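Probable uracil-DNA glycosylase (Acanthamoeba polyphaga mimivirus, PDB 5X55) is a probable member of the uracil-DNA glycosylase superfamily, an alpha/beta protein built round a four-stranded parallel sheet flanked by helices. Local coordinates at residues 185-190 against 249-254; 223-228 against 241-246; 279-284 against 303-308. All blocks are in the same frame, centred on the assembly; numbering follows the deposited sequence.

How the interactions relate
From the N terminus, the first segment involved is strand 185-189, which pairs with a strand some 60 residues later. The chain then runs through helix 219-230. Interaction 2 (223-228 with 241-246) closes a short loop between this helix and the start of helix 244-248. Strand 251-255 follows at once, and its pairing with 185-189 closes interaction 1, so interaction 2 is nested inside it. The two touch where L243 and W246 pack on M253. Interaction 3 (279-284 with 303-308) comes later, in series. It ties helix 273-286 to the turn that leaves helix 297-303. L279 and L283 of helix 273-286 pack on I254 and F252, so interaction 3 touches interaction 1. Interactions 2 and 3 do not touch.

Interaction 1: 185-190 against 249-254; sequences VVILGQ and QGTFMI
V185 and F252 are joined by a short backbone bond, F252 N to V185 O at 2.6 Å. The two strands run parallel, 16° apart. F252 O receives I187 N at 3.0 Å from above its carbonyl plane, whereas G189 N meets I254 O at 2.7 Å within the plane.

The side chains pack closely on both faces. On one, the CD1 end of I187 meets T251 CG2 at 3.6 Å. T251 turns its CG2 anti to its own backbone N (chi1 -42°, for OG1), while OG1 bonds W246 O. On the other face L188 and I254 run alongside each other, with CD2 of L188 3.8 Å from CG1 of I254. V186 CG1 comes to the edge of the F252 ring, and I254 CG2 lies over one ring face.

The fit is looser in places. V185 N to G250 O is 3.3 Å, and I254 N to I187 O is weak and bent. The contact itself is wholly buried. Its ends, past G189 and before G250, come toward the surface.

V185, I187 and G189 pair with this neighbour while V186 bonds strand 291-295. The buried backbone is thus paired to both sides, and the side chains meeting across the contact are mostly apolar.

Interaction 2: 223-228 against 241-246; sequences NIYTNL and GCLASW
W246 and L228 reach for each other head-on from their two backbones and meet closely. The L228 methyl CD1 is 3.5 Å from W246 CZ2 and equally near W246 CH2. It reaches the six-membered ring obliquely. I224 arrives differently, with its CG2 at the edge of the indole and near its plane, 4.0 Å from W246 CH2. That branch stands anti to the I224 backbone N, which puts it on the side facing the indole. Both aliphatic groups meet the six-membered ring, at CZ2 and CH2. W246 NE1 bonds W368 O, and the rings of W246 and W368 meet edge-to-face.

L243 lies between the two aromatic residues. Its CD2 sits 3.8 Å above one face of the W246 indole, toward the rim. The same methyl is 3.9 Å from Y225 OH. Y225 CE1 approaches W246 CH2 obliquely, at 4.3 Å.

The hydroxyl of Y225 passes beyond this apolar group to G241, where OH is 3.6 Å from G241 CA. It bonds H240 O. Y225 OH also accepts a bond from a water oxygen 2.8 Å away. That water donates to C242 O as well. This buried oxygen thus has two partners, which should hold the hydroxyl end in place.

L243 holds the N-cap position of helix 244-248. L243 and W246 also touch M253 of the edge strand. The contact joins helix 219-230 to the start of helix 244-248, which leads into the edge strand of the parallel sheet in this alpha/beta fold of the uracil-DNA glycosylase superfamily.

Interaction 3: 279-284 against 303-308; sequences LIDYLT and CQRVDP
R305 turns the NE/NH2 edge of its guanidinium to the carboxylate of D281, gripping it side-on with two nitrogens. R305 NE donates to D281 OD1 at 3.0 Å, on the syn side but 29° out of the carboxylate plane. R305 NH2 meets the syn lone pair of D281 OD2, at a very short 2.5 Å. Both oxygens lie near the guanidinium plane, but the two planar groups are turned 33° from each other. The arginine chain bends at its third torsion (chi3 70°), which brings NE and NH2 round to the acid. A salt bridge with one bond to each oxygen fixes the rotation of both groups.

Beside the bridge sits a water. It donates to D281 OD1 at 2.6 Å and to R305 O, and accepts a bond from T284 OG1 at 2.7 Å. D281 OD1 is therefore shared between the arginine and the water.

Next to the salt bridge, on the buried side, the contact is apolar. V306 CG2 rests against two methyls, 3.7 Å from I280 CG2 and 3.6 Å from T284 CG2. V306 also touches F292 and I313 of the central sheet. R305 is exposed, while I280, T284 and V306 are buried.

C303 to V306 form a type I beta turn, closed by V306 N to C303 O. This turn leads from helix 297-303 toward strand 312-316, within a beta-alpha-beta crossover that starts at strand 291-295. The contact joins the connection of that crossover to helix 273-286 of the alpha/beta fold.

Interaction 1: 185-190 against 249-254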
loop_
_atom_site.group_PDB
_atom_site.type_symbol
_atom_site.label_atom_id
_atom_site.label_comp_id
_atom_site.label_asym_id
_atom_site.label_seq_id
_atom_site.Cartn_x
_atom_site.Cartn_y
_atom_site.Cartn_z
ATOM N N VAL A 185 -1.777 9.297 -6.794
ATOM C CA VAL A 185 -2.875 8.690 -6.057
ATOM C C VAL A 185 -2.250 7.834 -4.975
ATOM O O VAL A 185 -1.259 7.139 -5.228
ATOM C CB VAL A 185 -3.774 7.826 -6.972
ATOM C CG1 VAL A 185 -4.969 7.292 -6.202
ATOM C CG2 VAL A 185 -4.213 8.603 -8.192
ATOM N N VAL A 186 -2.794 7.919 -3.759
ATOM C CA VAL A 186 -2.352 7.119 -2.620
ATOM C C VAL A 186 -3.500 6.189 -2.267
ATOM O O VAL A 186 -4.593 6.661 -1.923
ATOM C CB VAL A 186 -1.980 7.997 -1.415
ATOM C CG1 VAL A 186 -1.591 7.114 -0.225
ATOM C CG2 VAL A 186 -0.865 8.986 -1.779
ATOM N N ILE A 187 -3.271 4.880 -2.378
ATOM C CA ILE A 187 -4.260 3.863 -2.007
ATOM C C ILE A 187 -3.710 3.066 -0.825
ATOM O O ILE A 187 -2.793 2.247 -0.981
ATOM C CB ILE A 187 -4.617 2.931 -3.176
ATOM C CG1 ILE A 187 -4.888 3.740 -4.453
ATOM C CG2 ILE A 187 -5.840 2.063 -2.806
ATOM C CD1 ILE A 187 -5.541 2.947 -5.554
ATOM N N LEU A 188 -4.295 3.268 0.346
ATOM C CA LEU A 188 -3.854 2.569 1.545
ATOM C C LEU A 188 -4.501 1.197 1.681
ATOM O O LEU A 188 -5.722 1.055 1.570
ATOM C CB LEU A 188 -4.168 3.399 2.773
ATOM C CG LEU A 188 -3.195 4.561 2.844
ATOM C CD1 LEU A 188 -3.850 5.668 3.629
ATOM C CD2 LEU A 188 -1.894 4.086 3.484
ATOM N N GLY A 189 -3.672 0.189 1.907
ATOM C CA GLY A 189 -4.125 -1.046 2.502
ATOM C C GLY A 189 -3.902 -1.025 4.014
ATOM O O GLY A 189 -3.364 -0.082 4.604
ATOM N N GLN A 190 -4.340 -2.088 4.652
ATOM C CA GLN A 190 -4.171 -2.183 6.091
ATOM C C GLN A 190 -2.950 -3.042 6.387
ATOM O O GLN A 190 -1.855 -2.505 6.566
ATOM C CB GLN A 190 -5.435 -2.745 6.716
ATOM C CG GLN A 190 -5.448 -2.714 8.222
ATOM C CD GLN A 190 -6.795 -3.180 8.777
ATOM O OE1 GLN A 190 -7.668 -2.368 9.060
ATOM N NE2 GLN A 190 -6.958 -4.492 8.935
ATOM N N GLN A 249 2.731 4.121 -12.968
ATOM C CA GLN A 249 2.086 5.340 -13.446
ATOM C C GLN A 249 1.695 6.288 -12.319
ATOM O O GLN A 249 0.924 7.228 -12.550
ATOM C CB GLN A 249 0.846 5.000 -14.280
ATOM C CG GLN A 249 1.131 4.167 -15.559
ATOM C CD GLN A 249 -0.145 3.751 -16.265
ATOM O OE1 GLN A 249 -0.817 4.566 -16.904
ATOM N NE2 GLN A 249 -0.518 2.488 -16.108
ATOM N N GLY A 250 2.197 6.072 -11.109
ATOM C CA GLY A 250 1.977 7.000 -10.025
ATOM C C GLY A 250 0.907 6.623 -9.021
ATOM O O GLY A 250 0.508 7.483 -8.230
ATOM N N THR A 251 0.441 5.374 -9.008
ATOM C CA THR A 251 -0.482 4.913 -7.978
ATOM C C THR A 251 0.337 4.386 -6.796
ATOM O O THR A 251 0.946 3.313 -6.878
ATOM C CB THR A 251 -1.436 3.850 -8.523
ATOM O OG1 THR A 251 -1.873 4.229 -9.833
ATOM C CG2 THR A 251 -2.664 3.752 -7.616
ATOM N N PHE A 252 0.339 5.137 -5.693
ATOM C CA PHE A 252 1.169 4.836 -4.520
ATOM C C PHE A 252 0.377 3.918 -3.593
ATOM O O PHE A 252 -0.347 4.362 -2.703
ATOM C CB PHE A 252 1.573 6.132 -3.823
ATOM C CG PHE A 252 2.603 5.973 -2.726
ATOM C CD1 PHE A 252 3.923 5.663 -3.028
ATOM C CD2 PHE A 252 2.264 6.209 -1.402
ATOM C CE1 PHE A 252 4.883 5.557 -2.033
ATOM C CE2 PHE A 252 3.224 6.104 -0.393
ATOM C CZ PHE A 252 4.540 5.772 -0.714
ATOM N N MET A 253 0.526 2.622 -3.795
ATOM C CA MET A 253 -0.293 1.620 -3.120
ATOM C C MET A 253 0.560 0.984 -2.040
ATOM O O MET A 253 1.354 0.086 -2.319
ATOM C CB MET A 253 -0.802 0.573 -4.107
ATOM C CG MET A 253 -1.494 1.150 -5.348
ATOM S SD MET A 253 -2.174 -0.159 -6.405
ATOM C CE MET A 253 -3.502 -0.734 -5.327
ATOM N N ILE A 254 0.382 1.437 -0.800
ATOM C CA ILE A 254 1.115 0.915 0.344
ATOM C C ILE A 254 0.129 0.381 1.381
ATOM O O ILE A 254 -1.054 0.730 1.395
ATOM C CB ILE A 254 2.017 1.990 0.983
ATOM C CG1 ILE A 254 1.164 3.178 1.431
ATOM C CG2 ILE A 254 3.092 2.446 0.024
ATOM C CD1 ILE A 254 1.861 4.100 2.397
#

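Interaction 2: 223-228 against 241-246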
loop_
_atom_site.group_PDB
_atom_site.type_symbol
_atom_site.label_atom_id
_atom_site.label_comp_id
_atom_site.label_asym_id
_atom_site.label_seq_id
_atom_site.Cartn_x
_atom_site.Cartn_y
_atom_site.Cartn_z
ATOM N N ASN A 223 -12.636 -7.950 -6.666
ATOM C CA ASN A 223 -13.732 -6.996 -6.560
ATOM C C ASN A 223 -13.334 -5.636 -7.110
ATOM O O ASN A 223 -14.153 -4.949 -7.740
ATOM C CB ASN A 223 -14.203 -6.902 -5.104
ATOM C CG ASN A 223 -15.000 -8.134 -4.681
ATOM O OD1 ASN A 223 -15.374 -8.937 -5.527
ATOM N ND2 ASN A 223 -15.267 -8.279 -3.378
ATOM N N ILE A 224 -12.073 -5.245 -6.927
ATOM C CA ILE A 224 -11.590 -4.019 -7.567
ATOM C C ILE A 224 -11.724 -4.126 -9.084
ATOM O O ILE A 224 -12.261 -3.225 -9.740
ATOM C CB ILE A 224 -10.141 -3.724 -7.138
ATOM C CG1 ILE A 224 -10.080 -3.410 -5.638
ATOM C CG2 ILE A 224 -9.546 -2.586 -7.974
ATOM C CD1 ILE A 224 -8.709 -3.612 -5.022
ATOM N N TYR A 225 -11.229 -5.230 -9.665
ATOM C CA TYR A 225 -11.379 -5.464 -11.104
ATOM C C TYR A 225 -12.844 -5.393 -11.530
ATOM O O TYR A 225 -13.180 -4.783 -12.551
ATOM C CB TYR A 225 -10.814 -6.834 -11.484
ATOM C CG TYR A 225 -9.314 -6.990 -11.448
ATOM C CD1 TYR A 225 -8.458 -5.901 -11.585
ATOM C CD2 TYR A 225 -8.749 -8.253 -11.299
ATOM C CE1 TYR A 225 -7.082 -6.074 -11.568
ATOM C CE2 TYR A 225 -7.380 -8.434 -11.288
ATOM C CZ TYR A 225 -6.553 -7.350 -11.410
ATOM O OH TYR A 225 -5.199 -7.573 -11.383
ATOM N N THR A 226 -13.731 -6.050 -10.774
ATOM C CA THR A 226 -15.160 -5.998 -11.078
ATOM C C THR A 226 -15.649 -4.555 -11.151
ATOM O O THR A 226 -16.422 -4.199 -12.042
ATOM C CB THR A 226 -15.950 -6.792 -10.018
ATOM O OG1 THR A 226 -15.629 -8.188 -10.118
ATOM C CG2 THR A 226 -17.475 -6.617 -10.170
ATOM N N ASN A 227 -15.204 -3.710 -10.214
ATOM C CA ASN A 227 -15.566 -2.295 -10.239
ATOM C C ASN A 227 -15.020 -1.600 -11.486
ATOM O O ASN A 227 -15.723 -0.797 -12.120
ATOM C CB ASN A 227 -15.057 -1.605 -8.965
ATOM C CG ASN A 227 -15.493 -0.159 -8.865
ATOM O OD1 ASN A 227 -14.835 0.745 -9.386
ATOM N ND2 ASN A 227 -16.614 0.069 -8.192
ATOM N N LEU A 228 -13.767 -1.882 -11.858
ATOM C CA LEU A 228 -13.224 -1.273 -13.080
ATOM C C LEU A 228 -14.041 -1.667 -14.305
ATOM O O LEU A 228 -14.313 -0.829 -15.174
ATOM C CB LEU A 228 -11.760 -1.659 -13.267
ATOM C CG LEU A 228 -10.782 -0.937 -12.329
ATOM C CD1 LEU A 228 -9.592 -1.823 -12.010
ATOM C CD2 LEU A 228 -10.318 0.373 -12.976
ATOM N N GLY A 241 -2.796 -10.953 -10.601
ATOM C CA GLY A 241 -3.096 -9.896 -9.650
ATOM C C GLY A 241 -1.981 -8.888 -9.455
ATOM O O GLY A 241 -1.875 -8.265 -8.393
ATOM N N CYS A 242 -1.133 -8.708 -10.455
ATOM C CA CYS A 242 0.062 -7.886 -10.306
ATOM C C CYS A 242 -0.204 -6.473 -10.813
ATOM O O CYS A 242 -0.472 -6.274 -12.005
ATOM C CB CYS A 242 1.241 -8.514 -11.044
ATOM S SG CYS A 242 2.745 -7.626 -10.745
ATOM N N LEU A 243 -0.109 -5.494 -9.911
ATOM C CA LEU A 243 -0.490 -4.113 -10.185
ATOM C C LEU A 243 0.699 -3.228 -10.575
ATOM O O LEU A 243 0.612 -1.993 -10.472
ATOM C CB LEU A 243 -1.220 -3.543 -8.968
ATOM C CG LEU A 243 -2.440 -4.408 -8.622
ATOM C CD1 LEU A 243 -3.203 -3.866 -7.412
ATOM C CD2 LEU A 243 -3.370 -4.528 -9.852
ATOM N N ALA A 244 1.800 -3.841 -11.027
ATOM C CA ALA A 244 2.966 -3.100 -11.501
ATOM C C ALA A 244 2.581 -1.942 -12.425
ATOM O O ALA A 244 3.155 -0.846 -12.345
ATOM C CB ALA A 244 3.905 -4.073 -12.208
ATOM N N SER A 245 1.577 -2.150 -13.270
ATOM C CA SER A 245 1.213 -1.144 -14.259
ATOM C C SER A 245 0.695 0.131 -13.601
ATOM O O SER A 245 1.064 1.246 -13.995
ATOM C CB SER A 245 0.161 -1.723 -15.202
ATOM O OG SER A 245 -0.315 -0.717 -16.068
ATOM N N TRP A 246 -0.189 -0.016 -12.606
ATOM C CA TRP A 246 -0.748 1.150 -11.933
ATOM C C TRP A 246 0.315 1.882 -11.138
ATOM O O TRP A 246 0.332 3.120 -11.097
ATOM C CB TRP A 246 -1.890 0.737 -10.998
ATOM C CG TRP A 246 -3.015 0.043 -11.659
ATOM C CD1 TRP A 246 -3.202 -0.140 -13.007
ATOM C CD2 TRP A 246 -4.123 -0.580 -11.010
ATOM N NE1 TRP A 246 -4.357 -0.835 -13.228
ATOM C CE2 TRP A 246 -4.942 -1.123 -12.015
ATOM C CE3 TRP A 246 -4.498 -0.733 -9.668
ATOM C CZ2 TRP A 246 -6.109 -1.822 -11.726
ATOM C CZ3 TRP A 246 -5.663 -1.416 -9.376
ATOM C CH2 TRP A 246 -6.455 -1.957 -10.402
HETATM O O HOH W 1 -3.460 -6.136 -13.117
#

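Interaction 3: 279-284 against 303-308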
loop_
_atom_site.group_PDB
_atom_site.type_symbol
_atom_site.label_atom_id
_atom_site.label_comp_id
_atom_site.label_asym_id
_atom_site.label_seq_id
_atom_site.Cartn_x
_atom_site.Cartn_y
_atom_site.Cartn_z
ATOM N N LEU A 279 4.953 9.258 7.015
ATOM C CA LEU A 279 4.927 9.160 5.559
ATOM C C LEU A 279 3.772 9.972 4.978
ATOM O O LEU A 279 3.961 10.766 4.039
ATOM C CB LEU A 279 4.847 7.685 5.159
ATOM C CG LEU A 279 4.701 7.288 3.693
ATOM C CD1 LEU A 279 5.704 8.035 2.806
ATOM C CD2 LEU A 279 4.849 5.757 3.567
ATOM N N ILE A 280 2.571 9.813 5.556
ATOM C CA ILE A 280 1.415 10.602 5.121
ATOM C C ILE A 280 1.705 12.087 5.278
ATOM O O ILE A 280 1.489 12.887 4.353
ATOM C CB ILE A 280 0.145 10.216 5.914
ATOM C CG1 ILE A 280 -0.107 8.693 5.949
ATOM C CG2 ILE A 280 -1.070 10.993 5.411
ATOM C CD1 ILE A 280 -0.397 8.092 4.652
ATOM N N ASP A 281 2.199 12.477 6.460
ATOM C CA ASP A 281 2.441 13.893 6.736
ATOM C C ASP A 281 3.499 14.458 5.806
ATOM O O ASP A 281 3.381 15.595 5.339
ATOM C CB ASP A 281 2.859 14.092 8.199
ATOM C CG ASP A 281 1.747 13.720 9.176
ATOM O OD1 ASP A 281 0.571 13.631 8.737
ATOM O OD2 ASP A 281 2.042 13.494 10.372
ATOM N N TYR A 282 4.547 13.679 5.533
ATOM C CA TYR A 282 5.567 14.127 4.596
ATOM C C TYR A 282 4.957 14.425 3.233
ATOM O O TYR A 282 5.259 15.456 2.610
ATOM C CB TYR A 282 6.664 13.068 4.480
ATOM C CG TYR A 282 7.742 13.452 3.501
ATOM C CD1 TYR A 282 8.817 14.251 3.897
ATOM C CD2 TYR A 282 7.684 13.038 2.178
ATOM C CE1 TYR A 282 9.808 14.614 2.995
ATOM C CE2 TYR A 282 8.668 13.401 1.270
ATOM C CZ TYR A 282 9.721 14.187 1.681
ATOM O OH TYR A 282 10.707 14.542 0.784
ATOM N N LEU A 283 4.093 13.526 2.746
ATOM C CA LEU A 283 3.533 13.730 1.409
ATOM C C LEU A 283 2.616 14.951 1.377
ATOM O O LEU A 283 2.732 15.801 0.485
ATOM C CB LEU A 283 2.789 12.474 0.937
ATOM C CG LEU A 283 3.631 11.217 0.691
ATOM C CD1 LEU A 283 2.721 10.044 0.375
ATOM C CD2 LEU A 283 4.614 11.434 -0.436
ATOM N N THR A 284 1.710 15.070 2.358
ATOM C CA THR A 284 0.779 16.194 2.357
ATOM C C THR A 284 1.450 17.523 2.699
ATOM O O THR A 284 0.923 18.581 2.340
ATOM C CB THR A 284 -0.366 15.943 3.340
ATOM O OG1 THR A 284 0.164 15.836 4.671
ATOM C CG2 THR A 284 -1.096 14.655 2.971
ATOM N N CYS A 303 -6.723 8.827 6.340
ATOM C CA CYS A 303 -6.874 9.945 5.408
ATOM C C CYS A 303 -7.403 11.207 6.074
ATOM O O CYS A 303 -7.364 12.282 5.461
ATOM C CB CYS A 303 -7.789 9.548 4.256
ATOM S SG CYS A 303 -6.991 8.366 3.106
ATOM N N GLN A 304 -7.909 11.106 7.295
ATOM C CA GLN A 304 -8.228 12.314 8.045
ATOM C C GLN A 304 -7.008 12.971 8.672
ATOM O O GLN A 304 -7.158 13.968 9.381
ATOM C CB GLN A 304 -9.275 11.988 9.098
ATOM C CG GLN A 304 -10.584 11.682 8.411
ATOM C CD GLN A 304 -11.669 11.334 9.358
ATOM O OE1 GLN A 304 -12.168 12.201 10.091
ATOM N NE2 GLN A 304 -12.046 10.054 9.378
ATOM N N ARG A 305 -5.801 12.453 8.428
ATOM C CA ARG A 305 -4.623 13.268 8.673
ATOM C C ARG A 305 -4.438 14.322 7.602
ATOM O O ARG A 305 -3.627 15.238 7.791
ATOM C CB ARG A 305 -3.354 12.417 8.731
ATOM C CG ARG A 305 -3.339 11.322 9.786
ATOM C CD ARG A 305 -1.995 10.631 9.759
ATOM N NE ARG A 305 -0.928 11.500 10.260
ATOM C CZ ARG A 305 -0.592 11.582 11.546
ATOM N NH1 ARG A 305 -1.246 10.854 12.456
ATOM N NH2 ARG A 305 0.386 12.390 11.926
ATOM N N VAL A 306 -5.168 14.210 6.497
ATOM C CA VAL A 306 -4.899 14.949 5.267
ATOM C C VAL A 306 -5.873 16.117 5.187
ATOM O O VAL A 306 -7.066 15.963 5.473
ATOM C CB VAL A 306 -5.032 14.026 4.031
ATOM C CG1 VAL A 306 -4.863 14.805 2.747
ATOM C CG2 VAL A 306 -4.028 12.850 4.088
ATOM N N ASP A 307 -5.367 17.279 4.811
ATOM C CA ASP A 307 -6.186 18.471 4.601
ATOM C C ASP A 307 -7.083 18.302 3.380
ATOM O O ASP A 307 -6.574 18.313 2.253
ATOM C CB ASP A 307 -5.284 19.686 4.414
ATOM C CG ASP A 307 -6.051 20.993 4.399
ATOM O OD1 ASP A 307 -7.305 20.975 4.315
ATOM O OD2 ASP A 307 -5.385 22.048 4.487
ATOM N N PRO A 308 -8.402 18.185 3.542
ATOM C CA PRO A 308 -9.276 17.897 2.396
ATOM C C PRO A 308 -9.527 19.078 1.471
ATOM O O PRO A 308 -10.221 18.908 0.465
ATOM C CB PRO A 308 -10.582 17.438 3.069
ATOM C CG PRO A 308 -10.583 18.143 4.393
ATOM C CD PRO A 308 -9.138 18.241 4.819
HETATM O O HOH W 2 -0.778 14.976 6.997
#